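Local coordinates for regulation of enolase protein 1 (Saccharomyces cerevisiae, PDB 3O12), which functions in the galactose metabolic pathway via the GAL83 protein and may control the level of the enolase ENO1, at residues Arg151-Val154 / Leu159-Gln162; Asp147-Val152 / Lys168-Val173. One frame throughout, in Å; residues are numbered along the deposited sequence. Where two conformers were deposited one is given.

Interaction 1: Arg151-Val154 / Leu159-Gln162; sequences RVTV and LRIQ
R151 and Q162 face each other as a hydrogen-bonded antiparallel pair: R151 N gives a bond of 2.9 Å to Q162 O, and Q162 N returns one of 2.8 Å to R151 O. The first donor stands tilted 32° from the plane of its carbonyl; the second meets its oxygen nearly head-on. T153 and R160 repeat the pattern, with R160 N 2.8 Å from T153 O and T153 N bonded to R160 O. The carbonyl of R160 takes two further donors, the CA-H of V152 and a water that also lies 2.9 Å from T153 OG1. Only four residues separate segments 151-154 and 159-162, the two arms of a beta hairpin, strands 148-155 and 158-164, neighbours in a seven-stranded antiparallel sheet; their short axes run 4.7 Å apart at 170°. The non-hydrogen-bonded pairs, V152 with I161 and V154 with L159, turn their side chains to the face that meets the other sheet of this beta-sandwich. There V154 CG2 packs against L159 CD1 at 3.7 Å, while V152 CG1, in the conformer given, lies 4.0 Å from L159 CG, so that in this copy the leucine touches both valines. From the other sheet, I102 and V104 touch V152, and L112 touches L159 and I161. On the reverse face T153 and R160 run side by side, pointing the same way. T153 OG1 stands beside the backbone N (chi1 -60°), which leaves CG2 anti to it, a rotation that puts the methyl over one face of the R160 guanidinium, 3.7 Å from NH2, and leaves the hydroxyl hydrogen-bonded to T84 on the adjoining strand. R151 similarly lies alongside Q162.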
loop_
_atom_site.group_PDB
_atom_site.type_symbol
_atom_site.label_atom_id
_atom_site.label_comp_id
_atom_site.label_asym_id
_atom_site.label_seq_id
_atom_site.Cartn_x
_atom_site.Cartn_y
_atom_site.Cartn_z
ATOM N N ARG A 151 9.072 -0.158 -2.658
ATOM C CA ARG A 151 9.393 -1.256 -3.548
ATOM C C ARG A 151 9.037 -2.534 -2.823
ATOM O O ARG A 151 9.449 -2.762 -1.682
ATOM C CB ARG A 151 10.876 -1.250 -3.930
ATOM C CG ARG A 151 11.300 -2.435 -4.785
ATOM C CD ARG A 151 12.793 -2.409 -5.047
ATOM N NE ARG A 151 13.154 -1.322 -5.947
ATOM C CZ ARG A 151 14.403 -0.971 -6.240
ATOM N NH1 ARG A 151 15.422 -1.616 -5.688
ATOM N NH2 ARG A 151 14.629 0.020 -7.089
ATOM N N VAL A 152 8.255 -3.376 -3.471
ATOM C CA VAL A 152 7.838 -4.641 -2.882
ATOM C C VAL A 152 8.147 -5.791 -3.823
ATOM O O VAL A 152 7.867 -5.706 -5.031
ATOM C CB VAL A 152 6.343 -4.632 -2.568
ATOM C CG1 VAL A 152 5.916 -5.971 -1.977
ATOM C CG2 VAL A 152 6.018 -3.494 -1.610
ATOM N N THR A 153 8.726 -6.858 -3.286
ATOM C CA THR A 153 9.044 -8.053 -4.049
ATOM C C THR A 153 8.382 -9.252 -3.396
ATOM O O THR A 153 8.492 -9.440 -2.180
ATOM C CB THR A 153 10.556 -8.279 -4.109
ATOM O OG1 THR A 153 11.175 -7.143 -4.727
ATOM C CG2 THR A 153 10.887 -9.529 -4.904
ATOM N N VAL A 154 7.678 -10.053 -4.184
ATOM C CA VAL A 154 7.143 -11.323 -3.712
ATOM C C VAL A 154 7.651 -12.422 -4.621
ATOM O O VAL A 154 7.479 -12.359 -5.843
ATOM C CB VAL A 154 5.601 -11.351 -3.721
ATOM C CG1 VAL A 154 5.109 -12.753 -3.372
ATOM C CG2 VAL A 154 5.042 -10.332 -2.739
ATOM N N LEU A 159 7.771 -12.170 1.028
ATOM C CA LEU A 159 7.555 -10.779 0.680
ATOM C C LEU A 159 8.625 -9.891 1.310
ATOM O O LEU A 159 8.964 -10.043 2.484
ATOM C CB LEU A 159 6.152 -10.340 1.116
ATOM C CG LEU A 159 5.681 -8.938 0.716
ATOM C CD1 LEU A 159 4.154 -8.897 0.567
ATOM C CD2 LEU A 159 6.164 -7.917 1.724
ATOM N N ARG A 160 9.175 -8.970 0.524
ATOM C CA ARG A 160 10.143 -7.989 1.018
ATOM C C ARG A 160 9.650 -6.595 0.678
ATOM O O ARG A 160 9.293 -6.327 -0.473
ATOM C CB ARG A 160 11.504 -8.194 0.359
ATOM C CG ARG A 160 12.265 -9.391 0.836
ATOM C CD ARG A 160 13.606 -9.512 0.124
ATOM N NE ARG A 160 13.543 -10.460 -0.984
ATOM C CZ ARG A 160 13.819 -10.167 -2.251
ATOM N NH1 ARG A 160 14.185 -8.937 -2.592
ATOM N NH2 ARG A 160 13.729 -11.110 -3.179
ATOM N N ILE A 161 9.617 -5.706 1.656
ATOM C CA ILE A 161 9.249 -4.309 1.448
ATOM C C ILE A 161 10.447 -3.427 1.703
ATOM O O ILE A 161 11.113 -3.572 2.736
ATOM C CB ILE A 161 8.204 -3.850 2.477
ATOM C CG1 ILE A 161 6.994 -4.767 2.480
ATOM C CG2 ILE A 161 7.792 -2.402 2.207
ATOM C CD1 ILE A 161 6.009 -4.422 3.570
ATOM N N GLN A 162 10.717 -2.501 0.786
ATOM C CA GLN A 162 11.749 -1.491 0.963
ATOM C C GLN A 162 11.135 -0.111 0.764
ATOM O O GLN A 162 10.125 0.045 0.056
ATOM C CB GLN A 162 12.876 -1.693 -0.047
ATOM C CG GLN A 162 13.613 -3.012 0.094
ATOM C CD GLN A 162 14.493 -3.302 -1.101
ATOM O OE1 GLN A 162 15.625 -2.816 -1.198
ATOM N NE2 GLN A 162 13.980 -4.095 -2.024
HETATM O O HOH W 1 11.542 -5.275 -2.474
#

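Interaction 2: Asp147-Val152 / Lys168-Val173; sequences DFWLRV and KTWPLV
R151 meets the indole of W170 from both ends of its side chain. Its CB sits 3.7 Å from W170 CZ3 and nearly as close to CE3, at the six-membered ring. CG and CD then carry the chain outward, and the bend at chi3 (-70°) turns it back across the indole, bringing NE to 4.2 Å from W170 CD2. CZ lies over the five-membered ring, 3.9 Å from its centroid and only 12° off the ring normal, with the two planes 20° apart; this satisfies the geometry of both a stack and a cation-pi contact. NH1 reaches toward W170 CG and CD1, whereas NH2, whose hydrogen bond to Q86 on strand 83-91 would restrict the rotation of the guanidinium, stands 3.5 Å from W170 CE2, over the same face of the ring. The far end of the indole meets strand 148-155 itself: W170 CH2 is 3.6 Å from W149 CB, and the backbone carbon of L150 approaches CZ3 at the ring edge, near its plane. W170, in the loop before strand 172-177, thus reaches over strand 158-164, touching Q162 and S164, to strand 148-155. The nearly parallel overlap, with CZ over the five-membered ring, lets the arginine charge face the pi cloud, and is consistent with electrostatic attraction adding to dispersion.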
loop_
_atom_site.group_PDB
_atom_site.type_symbol
_atom_site.label_atom_id
_atom_site.label_comp_id
_atom_site.label_asym_id
_atom_site.label_seq_id
_atom_site.Cartn_x
_atom_site.Cartn_y
_atom_site.Cartn_z
ATOM N N ASP A 147 6.473 12.598 0.409
ATOM C CA ASP A 147 7.070 12.172 -0.856
ATOM C C ASP A 147 8.038 11.026 -0.609
ATOM O O ASP A 147 9.152 11.232 -0.124
ATOM C CB ASP A 147 7.795 13.347 -1.506
ATOM C CG ASP A 147 8.218 13.071 -2.938
ATOM O OD1 ASP A 147 7.941 11.977 -3.467
ATOM O OD2 ASP A 147 8.833 13.977 -3.552
ATOM N N PHE A 148 7.604 9.807 -0.914
ATOM C CA PHE A 148 8.464 8.651 -0.721
ATOM C C PHE A 148 8.159 7.602 -1.780
ATOM O O PHE A 148 7.141 7.688 -2.477
ATOM C CB PHE A 148 8.294 8.050 0.688
ATOM C CG PHE A 148 6.923 7.474 0.952
ATOM C CD1 PHE A 148 6.661 6.121 0.725
ATOM C CD2 PHE A 148 5.890 8.276 1.418
ATOM C CE1 PHE A 148 5.396 5.581 0.965
ATOM C CE2 PHE A 148 4.614 7.735 1.648
ATOM C CZ PHE A 148 4.375 6.388 1.420
ATOM N N TRP A 149 9.056 6.629 -1.903
ATOM C CA TRP A 149 8.865 5.493 -2.796
ATOM C C TRP A 149 8.794 4.209 -1.988
ATOM O O TRP A 149 9.415 4.078 -0.920
ATOM C CB TRP A 149 10.026 5.352 -3.790
ATOM C CG TRP A 149 10.107 6.410 -4.868
ATOM C CD1 TRP A 149 9.686 6.291 -6.159
ATOM C CD2 TRP A 149 10.669 7.722 -4.745
ATOM N NE1 TRP A 149 9.944 7.453 -6.848
ATOM C CE2 TRP A 149 10.544 8.349 -6.003
ATOM C CE3 TRP A 149 11.255 8.430 -3.692
ATOM C CZ2 TRP A 149 10.995 9.655 -6.238
ATOM C CZ3 TRP A 149 11.701 9.732 -3.924
ATOM C CH2 TRP A 149 11.565 10.327 -5.189
ATOM N N LEU A 150 8.042 3.249 -2.508
ATOM C CA LEU A 150 8.015 1.890 -1.976
ATOM C C LEU A 150 8.392 0.908 -3.050
ATOM O O LEU A 150 8.047 1.091 -4.218
ATOM C CB LEU A 150 6.623 1.520 -1.464
ATOM C CG LEU A 150 6.196 2.285 -0.219
ATOM C CD1 LEU A 150 4.690 2.195 -0.014
ATOM C CD2 LEU A 150 6.960 1.795 1.030
ATOM N N ARG A 151 9.072 -0.158 -2.658
ATOM C CA ARG A 151 9.393 -1.256 -3.548
ATOM C C ARG A 151 9.037 -2.534 -2.823
ATOM O O ARG A 151 9.449 -2.762 -1.682
ATOM C CB ARG A 151 10.876 -1.250 -3.930
ATOM C CG ARG A 151 11.300 -2.435 -4.785
ATOM C CD ARG A 151 12.793 -2.409 -5.047
ATOM N NE ARG A 151 13.154 -1.322 -5.947
ATOM C CZ ARG A 151 14.403 -0.971 -6.240
ATOM N NH1 ARG A 151 15.422 -1.616 -5.688
ATOM N NH2 ARG A 151 14.629 0.020 -7.089
ATOM N N VAL A 152 8.255 -3.376 -3.471
ATOM C CA VAL A 152 7.838 -4.641 -2.882
ATOM C C VAL A 152 8.147 -5.791 -3.823
ATOM O O VAL A 152 7.867 -5.706 -5.031
ATOM C CB VAL A 152 6.343 -4.632 -2.568
ATOM C CG1 VAL A 152 5.916 -5.971 -1.977
ATOM C CG2 VAL A 152 6.018 -3.494 -1.610
ATOM N N LYS A 168 17.338 6.319 -4.554
ATOM C CA LYS A 168 18.725 5.878 -4.694
ATOM C C LYS A 168 19.061 4.744 -3.726
ATOM O O LYS A 168 19.682 3.758 -4.121
ATOM C CB LYS A 168 19.700 7.042 -4.470
ATOM C CG LYS A 168 19.477 8.249 -5.378
ATOM C CD LYS A 168 19.663 7.890 -6.840
ATOM C CE LYS A 168 19.347 9.069 -7.742
ATOM N NZ LYS A 168 19.497 8.689 -9.174
ATOM N N THR A 169 18.658 4.906 -2.462
ATOM C CA THR A 169 18.926 3.958 -1.388
ATOM C C THR A 169 17.604 3.368 -0.900
ATOM O O THR A 169 16.639 4.106 -0.701
ATOM C CB THR A 169 19.607 4.674 -0.206
ATOM O OG1 THR A 169 20.682 5.484 -0.703
ATOM C CG2 THR A 169 20.142 3.676 0.795
ATOM N N TRP A 170 17.568 2.050 -0.708
ATOM C CA TRP A 170 16.320 1.324 -0.439
ATOM C C TRP A 170 16.370 0.427 0.801
ATOM O O TRP A 170 16.402 -0.800 0.682
ATOM C CB TRP A 170 15.953 0.468 -1.654
ATOM C CG TRP A 170 15.721 1.254 -2.910
ATOM C CD1 TRP A 170 16.659 1.642 -3.822
ATOM C CD2 TRP A 170 14.461 1.742 -3.399
ATOM N NE1 TRP A 170 16.064 2.344 -4.845
ATOM C CE2 TRP A 170 14.716 2.420 -4.606
ATOM C CE3 TRP A 170 13.142 1.670 -2.930
ATOM C CZ2 TRP A 170 13.702 3.023 -5.357
ATOM C CZ3 TRP A 170 12.140 2.270 -3.674
ATOM C CH2 TRP A 170 12.426 2.936 -4.873
ATOM N N PRO A 171 16.349 1.031 2.000
ATOM C CA PRO A 171 16.361 0.248 3.240
ATOM C C PRO A 171 15.183 -0.718 3.356
ATOM O O PRO A 171 14.065 -0.434 2.908
ATOM C CB PRO A 171 16.278 1.313 4.342
ATOM C CG PRO A 171 15.904 2.576 3.666
ATOM C CD PRO A 171 16.398 2.479 2.257
ATOM N N LEU A 172 15.448 -1.862 3.978
ATOM C CA LEU A 172 14.426 -2.860 4.259
ATOM C C LEU A 172 13.459 -2.377 5.328
ATOM O O LEU A 172 13.871 -1.774 6.337
ATOM C CB LEU A 172 15.083 -4.157 4.726
ATOM C CG LEU A 172 14.115 -5.281 5.097
ATOM C CD1 LEU A 172 13.599 -5.944 3.833
ATOM C CD2 LEU A 172 14.778 -6.309 6.025
ATOM N N VAL A 173 12.185 -2.665 5.118
ATOM C CA VAL A 173 11.111 -2.340 6.050
ATOM C C VAL A 173 10.589 -3.645 6.659
ATOM O O VAL A 173 10.347 -3.743 7.869
ATOM C CB VAL A 173 9.941 -1.634 5.301
ATOM C CG1 VAL A 173 8.718 -1.461 6.202
ATOM C CG2 VAL A 173 10.385 -0.300 4.742
#

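Overall arrangement
Of the strands involved, 148-155 comes first in the chain; it serves both contacts, which share R151 and V152. Interaction 1 closes the short turn to strand 158-164, a hairpin with four residues between its segments. Beyond that strand the chain loops round through 168-171, where W170, just before strand 172-177, closes the wider excursion of interaction 2, with fifteen intervening residues. The 159-162 segment lies wholly within that excursion, but 151-154 overlaps 147-152, so the nesting is partial. The centres are 9 Å apart. Together they tie the hairpin to the loop that leads into border strand 172-177, which itself pairs with the hairpin through a probable hydrogen bond between V173 N and I161 O.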